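Local coordinates for molybdenum cofactor carrier protein (Chlamydomonas reinhardtii, PDB 2IZ6) that probably binds the molybdenum cofactor and carries it within the cell, at residues 124-138 against 147-161. Numbering follows the deposited sequence. Where two conformers were deposited one is given.
Sequences VALALKAKKPVVLLG and FTSLDAGLVHVAADV
Val134 O accepts a hydrogen bond from His156 N at 2.8 Å, and it also meets the CA-H of Val155 and, in plane, the edge of the His156 ring. Val134 N in turn donates an almost straight bond to Leu154 O (173°). The ladder continues with Leu136 N to His156 O and ends with Ala158 N to Leu136 O at 2.9 Å. This parallel register joins strands 134-137 and 155-158 of a right-handed beta-alpha-beta unit at one margin of the Rossmann-like sheet, in keeping with the SLOG family. Where helix 118-129 meets the connecting helix 141-150, Val124 CG1 lies over one face of the Phe147 ring, 3.7 Å from its centroid and 18° off the normal, a CH-pi contact made by the methyl anti to the backbone N (chi1 167°). Leu136 CD1 meets Phe147 CB at 3.9 Å, while Phe146 of a second subunit packs edge-to-face with the ring. An alanine here would take away the ring and would probably open a gap beside Val124 CG1 and cost Phe146 of the second subunit its edge-to-face partner. Leu128 CD2 reaches Leu154 CB at 3.6 Å; at the C-terminal end of helix 118-129, one water donates to Leu128 O and Asp151 OD2 and accepts from Lys131 NZ.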
ATOM      1  N   VAL A 124       2.471  12.306  10.788  1.00 22.43           N
ATOM      2  CA  VAL A 124       2.262  12.613  12.203  1.00 23.08           C
ATOM      3  C   VAL A 124       0.801  12.188  12.587  1.00 21.68           C
ATOM      4  O   VAL A 124       0.505  11.535  13.592  1.00 22.85           O
ATOM      5  CB  VAL A 124       2.480  14.091  12.536  1.00 23.70           C
ATOM      6  CG1 VAL A 124       1.963  14.441  13.908  1.00 24.61           C
ATOM      7  CG2 VAL A 124       3.949  14.399  12.379  1.00 24.69           C
ATOM      8  N   ALA A 125      -0.149  12.577  11.728  1.00 22.85           N
ATOM      9  CA  ALA A 125      -1.555  12.259  11.975  1.00 21.56           C
ATOM     10  C   ALA A 125      -1.773  10.770  11.983  1.00 21.65           C
ATOM     11  O   ALA A 125      -2.495  10.226  12.879  1.00 22.79           O
ATOM     12  CB  ALA A 125      -2.408  12.881  10.952  1.00 22.14           C
ATOM     13  N   LEU A 126      -1.110  10.031  11.076  1.00 21.88           N
ATOM     14  CA  LEU A 126      -1.236   8.558  11.076  1.00 23.31           C
ATOM     15  C   LEU A 126      -0.571   7.921  12.318  1.00 23.40           C
ATOM     16  O   LEU A 126      -1.018   6.838  12.776  1.00 23.54           O
ATOM     17  CB  LEU A 126      -0.775   7.964   9.770  1.00 25.28           C
ATOM     18  CG  LEU A 126      -1.668   8.343   8.599  1.00 26.88           C
ATOM     19  CD1 LEU A 126      -1.181   7.862   7.213  1.00 29.39           C
ATOM     20  CD2 LEU A 126      -3.091   7.832   8.800  1.00 28.60           C
ATOM     21  N   ALA A 127       0.513   8.444  12.811  1.00 24.44           N
ATOM     22  CA  ALA A 127       1.153   8.013  14.049  1.00 24.03           C
ATOM     23  C   ALA A 127       0.179   8.185  15.175  1.00 24.65           C
ATOM     24  O   ALA A 127       0.009   7.299  15.978  1.00 26.14           O
ATOM     25  CB  ALA A 127       2.425   8.781  14.326  1.00 24.93           C
ATOM     26  N   LEU A 128      -0.501   9.326  15.257  1.00 23.59           N
ATOM     27  CA  LEU A 128      -1.502   9.524  16.308  1.00 24.51           C
ATOM     28  C   LEU A 128      -2.656   8.624  16.157  1.00 25.35           C
ATOM     29  O   LEU A 128      -3.158   8.137  17.173  1.00 24.87           O
ATOM     30  CB  LEU A 128      -1.979  10.963  16.411  1.00 24.17           C
ATOM     31  CG  LEU A 128      -0.846  11.981  16.658  1.00 26.34           C
ATOM     32  CD1 LEU A 128      -1.364  13.403  16.555  1.00 30.18           C
ATOM     33  CD2 LEU A 128      -0.219  11.790  18.066  1.00 24.26           C
ATOM     34  N   LYS A 129      -3.093   8.355  14.914  1.00 24.94           N
ATOM     35  CA  LYS A 129      -4.163   7.369  14.725  1.00 25.25           C
ATOM     36  C   LYS A 129      -3.791   5.991  15.291  1.00 24.02           C
ATOM     37  O   LYS A 129      -4.623   5.291  15.885  1.00 24.74           O
ATOM     38  CB  LYS A 129      -4.535   7.305  13.248  1.00 25.23           C
ATOM     39  CG  LYS A 129      -5.640   6.341  12.895  1.00 25.55           C
ATOM     40  CD  LYS A 129      -6.065   6.502  11.390  1.00 28.55           C
ATOM     41  CE  LYS A 129      -6.869   5.299  10.819  1.00 30.79           C
ATOM     42  NZ  LYS A 129      -7.928   4.753  11.699  1.00 37.98           N
ATOM     43  N   ALA A 130      -2.508   5.638  15.145  1.00 25.35           N
ATOM     44  CA  ALA A 130      -1.975   4.374  15.673  1.00 26.56           C
ATOM     45  C   ALA A 130      -1.680   4.433  17.175  1.00 28.61           C
ATOM     46  O   ALA A 130      -1.148   3.437  17.721  1.00 30.09           O
ATOM     47  CB  ALA A 130      -0.714   4.025  14.941  1.00 26.82           C
ATOM     48  N   LYS A 131      -1.933   5.575  17.817  1.00 28.51           N
ATOM     49  CA  LYS A 131      -1.644   5.808  19.236  1.00 28.91           C
ATOM     50  C   LYS A 131      -0.153   5.688  19.568  1.00 30.13           C
ATOM     51  O   LYS A 131       0.266   5.198  20.607  1.00 29.97           O
ATOM     52  CB  LYS A 131      -2.520   4.917  20.141  1.00 30.50           C
ATOM     53  CG  LYS A 131      -3.984   4.906  19.767  1.00 32.48           C
ATOM     54  CD  LYS A 131      -4.656   6.199  19.958  1.00 35.81           C
ATOM     55  CE  LYS A 131      -6.142   6.069  19.501  1.00 36.89           C
ATOM     56  NZ  LYS A 131      -6.925   7.333  19.766  1.00 37.77           N
ATOM     57  N   LYS A 132       0.663   6.241  18.691  1.00 28.24           N
ATOM     58  CA  LYS A 132       2.079   6.297  18.894  1.00 29.61           C
ATOM     59  C   LYS A 132       2.407   7.745  19.257  1.00 27.77           C
ATOM     60  O   LYS A 132       1.788   8.716  18.713  1.00 24.74           O
ATOM     61  CB  LYS A 132       2.835   5.900  17.605  1.00 29.91           C
ATOM     62  CG  LYS A 132       2.785   4.369  17.294  1.00 36.54           C
ATOM     63  CD  LYS A 132       4.169   3.916  16.713  1.00 37.48           C
ATOM     64  CE  LYS A 132       4.417   2.472  16.815  1.00 36.58           C
ATOM     65  NZ  LYS A 132       4.937   2.143  18.140  1.00 44.78           N
ATOM     66  N   PRO A 133       3.372   7.927  20.154  1.00 24.72           N
ATOM     67  CA  PRO A 133       3.783   9.275  20.510  1.00 24.05           C
ATOM     68  C   PRO A 133       4.601  10.000  19.464  1.00 24.43           C
ATOM     69  O   PRO A 133       5.354   9.387  18.731  1.00 26.94           O
ATOM     70  CB  PRO A 133       4.655   9.097  21.728  1.00 25.14           C
ATOM     71  CG  PRO A 133       5.196   7.752  21.541  1.00 26.48           C
ATOM     72  CD  PRO A 133       4.250   6.937  20.762  1.00 27.08           C
ATOM     73  N   VAL A 134       4.370  11.274  19.401  1.00 24.36           N
ATOM     74  CA  VAL A 134       5.067  12.112  18.443  0.50 22.96           C
ATOM     75  C   VAL A 134       5.754  13.331  19.122  1.00 24.71           C
ATOM     76  O   VAL A 134       5.178  14.003  19.991  1.00 25.29           O
ATOM     77  CB  VAL A 134       4.095  12.593  17.319  0.50 22.85           C
ATOM     78  CG1 VAL A 134       4.831  13.492  16.315  0.50 23.15           C
ATOM     79  CG2 VAL A 134       3.449  11.448  16.544  0.50 22.08           C
ATOM     80  N   VAL A 135       6.968  13.587  18.709  1.00 23.23           N
ATOM     81  CA  VAL A 135       7.716  14.763  19.124  1.00 21.85           C
ATOM     82  C   VAL A 135       7.853  15.823  18.016  1.00 22.81           C
ATOM     83  O   VAL A 135       8.265  15.476  16.921  1.00 23.41           O
ATOM     84  CB  VAL A 135       9.113  14.385  19.672  1.00 23.54           C
ATOM     85  CG1 VAL A 135       9.854  15.606  20.147  1.00 26.25           C
ATOM     86  CG2 VAL A 135       9.024  13.420  20.822  1.00 25.25           C
ATOM     87  N   LEU A 136       7.344  17.035  18.263  1.00 23.30           N
ATOM     88  CA  LEU A 136       7.351  18.091  17.281  1.00 22.88           C
ATOM     89  C   LEU A 136       8.451  19.068  17.597  1.00 23.82           C
ATOM     90  O   LEU A 136       8.382  19.780  18.599  1.00 24.28           O
ATOM     91  CB  LEU A 136       5.991  18.800  17.295  1.00 23.70           C
ATOM     92  CG  LEU A 136       4.749  17.958  17.006  1.00 24.43           C
ATOM     93  CD1 LEU A 136       3.477  18.873  17.040  1.00 22.26           C
ATOM     94  CD2 LEU A 136       4.860  17.216  15.701  1.00 26.89           C
ATOM     95  N   LEU A 137       9.420  19.162  16.685  1.00 22.96           N
ATOM     96  CA  LEU A 137      10.606  20.034  16.834  1.00 24.89           C
ATOM     97  C   LEU A 137      10.636  20.998  15.644  1.00 25.66           C
ATOM     98  O   LEU A 137      10.618  20.594  14.497  1.00 25.76           O
ATOM     99  CB  LEU A 137      11.894  19.219  16.902  1.00 24.48           C
ATOM    100  CG  LEU A 137      13.227  20.016  16.917  1.00 25.79           C
ATOM    101  CD1 LEU A 137      13.261  20.846  18.167  1.00 25.81           C
ATOM    102  CD2 LEU A 137      14.427  19.016  16.837  1.00 27.33           C
ATOM    103  N   GLY A 138      10.660  22.268  15.955  1.00 27.53           N
ATOM    104  CA  GLY A 138      10.770  23.317  14.922  1.00 28.28           C
ATOM    105  C   GLY A 138       9.569  23.446  14.024  1.00 28.68           C
ATOM    106  O   GLY A 138       9.691  23.852  12.858  1.00 30.16           O
ATOM    107  N   PHE A 147      -1.980  19.572  16.441  1.00 23.80           N
ATOM    108  CA  PHE A 147      -1.700  18.180  16.767  1.00 25.02           C
ATOM    109  C   PHE A 147      -1.997  17.961  18.207  1.00 23.56           C
ATOM    110  O   PHE A 147      -2.514  16.925  18.615  1.00 24.48           O
ATOM    111  CB  PHE A 147      -0.237  17.765  16.340  1.00 24.86           C
ATOM    112  CG  PHE A 147      -0.098  17.625  14.861  1.00 26.57           C
ATOM    113  CD1 PHE A 147       0.648  18.465  14.135  1.00 25.65           C
ATOM    114  CD2 PHE A 147      -0.840  16.663  14.192  1.00 28.50           C
ATOM    115  CE1 PHE A 147       0.686  18.366  12.719  1.00 27.33           C
ATOM    116  CE2 PHE A 147      -0.774  16.551  12.782  1.00 27.18           C
ATOM    117  CZ  PHE A 147      -0.056  17.397  12.095  1.00 26.23           C
ATOM    118  N   THR A 148      -1.694  18.954  19.051  1.00 25.04           N
ATOM    119  CA  THR A 148      -2.110  18.808  20.463  1.00 25.76           C
ATOM    120  C   THR A 148      -3.635  18.687  20.638  1.00 25.58           C
ATOM    121  O   THR A 148      -4.091  17.943  21.498  1.00 27.20           O
ATOM    122  CB  THR A 148      -1.573  19.963  21.351  1.00 27.24           C
ATOM    123  OG1 THR A 148      -0.153  20.000  21.256  1.00 27.30           O
ATOM    124  CG2 THR A 148      -2.045  19.806  22.826  1.00 27.15           C
ATOM    125  N   SER A 149      -4.412  19.379  19.844  1.00 26.61           N
ATOM    126  CA  SER A 149      -5.881  19.161  19.875  1.00 28.15           C
ATOM    127  C   SER A 149      -6.295  17.764  19.426  1.00 28.81           C
ATOM    128  O   SER A 149      -7.343  17.295  19.887  1.00 29.96           O
ATOM    129  CB  SER A 149      -6.652  20.185  19.010  1.00 29.93           C
ATOM    130  OG  SER A 149      -6.486  20.035  17.574  1.00 34.77           O
ATOM    131  N   LEU A 150      -5.546  17.138  18.502  1.00 28.79           N
ATOM    132  CA  LEU A 150      -5.860  15.754  18.072  1.00 29.16           C
ATOM    133  C   LEU A 150      -5.669  14.747  19.164  1.00 29.16           C
ATOM    134  O   LEU A 150      -6.467  13.815  19.303  1.00 30.81           O
ATOM    135  CB  LEU A 150      -5.065  15.276  16.844  1.00 29.36           C
ATOM    136  CG  LEU A 150      -5.334  15.969  15.521  1.00 28.30           C
ATOM    137  CD1 LEU A 150      -4.549  15.323  14.441  1.00 31.63           C
ATOM    138  CD2 LEU A 150      -6.833  15.983  15.147  1.00 30.00           C
ATOM    139  N   ASP A 151      -4.582  14.880  19.917  1.00 28.58           N
ATOM    140  CA  ASP A 151      -4.326  13.995  21.040  1.00 29.31           C
ATOM    141  C   ASP A 151      -3.285  14.592  21.958  1.00 29.08           C
ATOM    142  O   ASP A 151      -2.081  14.505  21.706  1.00 28.74           O
ATOM    143  CB  ASP A 151      -3.903  12.591  20.549  1.00 28.79           C
ATOM    144  CG  ASP A 151      -3.938  11.561  21.656  1.00 31.27           C
ATOM    145  OD1 ASP A 151      -3.531  11.882  22.793  1.00 32.30           O
ATOM    146  OD2 ASP A 151      -4.325  10.404  21.386  1.00 34.54           O
ATOM    147  N   ALA A 152      -3.746  15.220  23.043  1.00 29.29           N
ATOM    148  CA  ALA A 152      -2.836  15.957  23.902  1.00 29.03           C
ATOM    149  C   ALA A 152      -1.856  15.015  24.579  1.00 29.03           C
ATOM    150  O   ALA A 152      -0.739  15.413  24.841  1.00 32.81           O
ATOM    151  CB  ALA A 152      -3.616  16.777  24.962  1.00 29.69           C
ATOM    152  N   GLY A 153      -2.257  13.765  24.808  1.00 27.07           N
ATOM    153  CA  GLY A 153      -1.438  12.848  25.557  1.00 27.73           C
ATOM    154  C   GLY A 153      -0.272  12.279  24.788  1.00 26.68           C
ATOM    155  O   GLY A 153       0.638  11.737  25.369  1.00 30.45           O
ATOM    156  N   LEU A 154      -0.333  12.343  23.473  1.00 25.68           N
ATOM    157  CA  LEU A 154       0.708  11.722  22.626  1.00 24.87           C
ATOM    158  C   LEU A 154       1.605  12.726  21.936  1.00 24.80           C
ATOM    159  O   LEU A 154       2.546  12.298  21.335  1.00 26.66           O
ATOM    160  CB  LEU A 154       0.031  10.847  21.533  1.00 25.49           C
ATOM    161  CG  LEU A 154      -0.647   9.530  22.031  1.00 22.54           C
ATOM    162  CD1 LEU A 154      -1.348   8.779  20.931  1.00 26.98           C
ATOM    163  CD2 LEU A 154       0.351   8.696  22.626  1.00 23.97           C
ATOM    164  N   VAL A 155       1.301  14.035  22.024  1.00 23.76           N
ATOM    165  CA  VAL A 155       2.052  15.069  21.285  1.00 24.69           C
ATOM    166  C   VAL A 155       2.956  15.805  22.247  1.00 25.67           C
ATOM    167  O   VAL A 155       2.533  16.319  23.253  1.00 25.72           O
ATOM    168  CB  VAL A 155       1.079  16.008  20.579  1.00 25.50           C
ATOM    169  CG1 VAL A 155       1.792  17.152  19.909  1.00 23.63           C
ATOM    170  CG2 VAL A 155       0.368  15.282  19.504  1.00 23.78           C
ATOM    171  N   HIS A 156       4.248  15.797  21.948  1.00 24.62           N
ATOM    172  CA  HIS A 156       5.268  16.387  22.781  1.00 23.57           C
ATOM    173  C   HIS A 156       5.922  17.489  21.937  1.00 26.41           C
ATOM    174  O   HIS A 156       6.483  17.259  20.879  1.00 28.43           O
ATOM    175  CB  HIS A 156       6.299  15.386  23.258  1.00 24.30           C
ATOM    176  CG  HIS A 156       5.722  14.261  24.043  1.00 26.12           C
ATOM    177  ND1 HIS A 156       5.095  13.170  23.464  1.00 27.96           N
ATOM    178  CD2 HIS A 156       5.690  14.060  25.377  1.00 29.11           C
ATOM    179  CE1 HIS A 156       4.676  12.361  24.432  1.00 26.78           C
ATOM    180  NE2 HIS A 156       4.998  12.889  25.591  1.00 30.62           N
ATOM    181  N   VAL A 157       5.791  18.695  22.400  1.00 25.36           N
ATOM    182  CA  VAL A 157       6.404  19.812  21.710  1.00 24.53           C
ATOM    183  C   VAL A 157       7.796  20.044  22.307  1.00 27.00           C
ATOM    184  O   VAL A 157       7.938  20.270  23.516  1.00 26.45           O
ATOM    185  CB  VAL A 157       5.468  21.058  21.800  1.00 25.84           C
ATOM    186  CG1 VAL A 157       6.127  22.223  21.241  1.00 27.07           C
ATOM    187  CG2 VAL A 157       4.209  20.814  21.054  1.00 26.87           C
ATOM    188  N   ALA A 158       8.816  20.090  21.464  1.00 24.80           N
ATOM    189  CA  ALA A 158      10.212  20.228  21.927  1.00 26.41           C
ATOM    190  C   ALA A 158      10.742  21.550  21.460  1.00 28.05           C
ATOM    191  O   ALA A 158      10.550  21.939  20.325  1.00 29.25           O
ATOM    192  CB  ALA A 158      11.041  19.134  21.422  1.00 28.60           C
ATOM    193  N   ALA A 159      11.409  22.239  22.366  1.00 29.10           N
ATOM    194  CA  ALA A 159      11.962  23.537  22.055  1.00 29.61           C
ATOM    195  C   ALA A 159      13.313  23.488  21.339  1.00 29.34           C
ATOM    196  O   ALA A 159      13.712  24.463  20.685  1.00 30.26           O
ATOM    197  CB  ALA A 159      12.093  24.361  23.325  1.00 31.07           C
ATOM    198  N   ASP A 160      14.044  22.404  21.524  1.00 27.53           N
ATOM    199  CA  ASP A 160      15.329  22.179  20.878  1.00 26.45           C
ATOM    200  C   ASP A 160      15.657  20.688  20.840  1.00 25.18           C
ATOM    201  O   ASP A 160      14.868  19.861  21.327  1.00 25.57           O
ATOM    202  CB  ASP A 160      16.448  22.948  21.626  1.00 27.82           C
ATOM    203  CG  ASP A 160      16.480  22.639  23.134  1.00 27.06           C
ATOM    204  OD1 ASP A 160      17.051  23.486  23.900  1.00 31.50           O
ATOM    205  OD2 ASP A 160      16.008  21.581  23.633  1.00 29.53           O
ATOM    206  N   VAL A 161      16.829  20.353  20.277  1.00 25.15           N
ATOM    207  CA  VAL A 161      17.250  18.974  20.090  1.00 24.94           C
ATOM    208  C   VAL A 161      17.362  18.301  21.440  1.00 24.51           C
ATOM    209  O   VAL A 161      16.860  17.216  21.657  1.00 25.82           O
ATOM    210  CB  VAL A 161      18.548  18.802  19.300  1.00 24.01           C
ATOM    211  CG1 VAL A 161      19.081  17.386  19.402  1.00 26.13           C
ATOM    212  CG2 VAL A 161      18.299  19.198  17.923  1.00 25.01           C
TER
HETATM  213  O   HOH W   1      -4.979   9.600  18.759  1.00 35.45           O
HETATM  214  O   HOH W   2      10.747  23.799  18.374  1.00 32.08           O